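Local coordinates for phosphocarrier protein (Mycoplasma capricolum, PDB 1PCH), which passes phosphoryl groups along the phosphoenolpyruvate-dependent sugar phosphotransferase system as its general, non-sugar-specific carrier, at residues A[52-55]-A[56-60]. Numbering follows the deposited sequence.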
loop_
_atom_site.group_PDB
_atom_site.type_symbol
_atom_site.label_atom_id
_atom_site.label_comp_id
_atom_site.label_asym_id
_atom_site.label_seq_id
_atom_site.Cartn_x
_atom_site.Cartn_y
_atom_site.Cartn_z
ATOM N N MET A 52 1.340 8.955 -6.874
ATOM C CA MET A 52 1.059 7.821 -7.754
ATOM C C MET A 52 -0.353 7.927 -8.318
ATOM O O MET A 52 -0.614 7.372 -9.371
ATOM C CB MET A 52 1.249 6.507 -6.983
ATOM C CG MET A 52 2.736 6.254 -6.765
ATOM S SD MET A 52 3.136 4.766 -5.983
ATOM C CE MET A 52 2.985 3.545 -7.291
ATOM N N ALA A 53 -1.198 8.637 -7.584
ATOM C CA ALA A 53 -2.562 8.917 -7.968
ATOM C C ALA A 53 -3.260 7.627 -8.392
ATOM O O ALA A 53 -3.708 7.479 -9.514
ATOM C CB ALA A 53 -2.507 9.850 -9.206
ATOM N N ILE A 54 -3.256 6.668 -7.462
ATOM C CA ILE A 54 -3.815 5.352 -7.830
ATOM C C ILE A 54 -5.292 5.405 -7.812
ATOM O O ILE A 54 -5.881 5.901 -6.867
ATOM C CB ILE A 54 -3.259 4.306 -6.838
ATOM C CG1 ILE A 54 -1.778 4.076 -7.065
ATOM C CG2 ILE A 54 -4.100 3.049 -6.844
ATOM C CD1 ILE A 54 -0.991 3.617 -5.890
ATOM N N LYS A 55 -5.926 5.051 -8.968
ATOM C CA LYS A 55 -7.408 5.203 -8.935
ATOM C C LYS A 55 -8.071 3.819 -8.890
ATOM O O LYS A 55 -7.434 2.784 -9.096
ATOM C CB LYS A 55 -7.828 5.975 -10.169
ATOM C CG LYS A 55 -7.271 7.356 -10.325
ATOM C CD LYS A 55 -8.153 8.454 -9.816
ATOM C CE LYS A 55 -7.539 9.845 -10.125
ATOM N NZ LYS A 55 -8.465 10.666 -10.941
ATOM N N THR A 56 -9.359 3.841 -8.613
ATOM C CA THR A 56 -10.160 2.623 -8.552
ATOM C C THR A 56 -9.919 1.726 -9.783
ATOM O O THR A 56 -9.813 2.236 -10.921
ATOM C CB THR A 56 -11.656 3.041 -8.606
ATOM O OG1 THR A 56 -11.868 4.061 -7.647
ATOM C CG2 THR A 56 -12.567 1.891 -8.465
ATOM N N GLY A 57 -9.868 0.447 -9.541
ATOM C CA GLY A 57 -9.701 -0.604 -10.509
ATOM C C GLY A 57 -8.285 -0.955 -10.795
ATOM O O GLY A 57 -7.908 -1.927 -11.436
ATOM N N THR A 58 -7.391 -0.086 -10.225
ATOM C CA THR A 58 -5.991 -0.307 -10.436
ATOM C C THR A 58 -5.516 -1.510 -9.632
ATOM O O THR A 58 -5.887 -1.688 -8.482
ATOM C CB THR A 58 -5.148 0.928 -10.033
ATOM O OG1 THR A 58 -5.624 2.059 -10.790
ATOM C CG2 THR A 58 -3.687 0.753 -10.362
ATOM N N GLU A 59 -4.722 -2.339 -10.263
ATOM C CA GLU A 59 -4.142 -3.475 -9.593
ATOM C C GLU A 59 -2.745 -2.999 -9.082
ATOM O O GLU A 59 -1.910 -2.538 -9.819
ATOM C CB GLU A 59 -3.889 -4.663 -10.520
ATOM C CG GLU A 59 -3.421 -5.892 -9.718
ATOM C CD GLU A 59 -3.206 -7.097 -10.636
ATOM O OE1 GLU A 59 -2.201 -7.092 -11.362
ATOM O OE2 GLU A 59 -4.051 -8.026 -10.598
ATOM N N ILE A 60 -2.638 -3.133 -7.763
ATOM C CA ILE A 60 -1.386 -2.728 -7.141
ATOM C C ILE A 60 -0.699 -3.981 -6.596
ATOM O O ILE A 60 -1.326 -4.992 -6.327
ATOM C CB ILE A 60 -1.648 -1.751 -6.010
ATOM C CG1 ILE A 60 -2.533 -2.332 -4.880
ATOM C CG2 ILE A 60 -2.238 -0.461 -6.554
ATOM C CD1 ILE A 60 -2.049 -2.006 -3.496
HETATM O O HOH W 1 -4.589 4.678 -11.371
#
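Lys55 O accepts two hydrogen bonds from Thr58, one from the backbone and one from the side chain. Thr58 OG1 gives the shorter, at 2.6 Å from Lys55 O, and meets the oxygen 28° off the carbonyl plane. Thr58 N lies 3.1 Å from Lys55 O, in a bond bent to 147° at the hydrogen. The hydroxyl reaches back because OG1 stands beside its own backbone N, with chi1 at -57°. Its second link is water 1, which donates to Thr58 OG1 over 2.9 Å. The same water accepts from Lys55 N at 2.8 Å. Lys55 O thus meets Thr58 directly and Lys55 N through the water; the hydroxyl donates to the carbonyl and accepts from the water.

The backbone bond closes a type II beta turn, Lys55 to Thr58, with Gly57 at positive phi. In the open-faced beta-sandwich of HPr, this turn leads from helix 46-52 into the inner strand 59-65, which lies between strands 2-6 and 31-36. Thr56 OG1 bonds to Asp9 O, so the turn is also fastened to the loop before the active-site His14. The side chain of Thr56 lies about 8 Å from that of His14.

Beside the turn, toward the sheet, the contact is apolar. Ile54 CG2, anti to its backbone N, comes to 4.0 Å from both Thr58 CB and Ile60 CG2. Ile54 crosses each of these side chains at about a right angle. Ile54 and Ile60 are buried, and both also touch Ile7. Ile54 packs further on Leu13 and on Ile34 and Ala36 of strand 31-36.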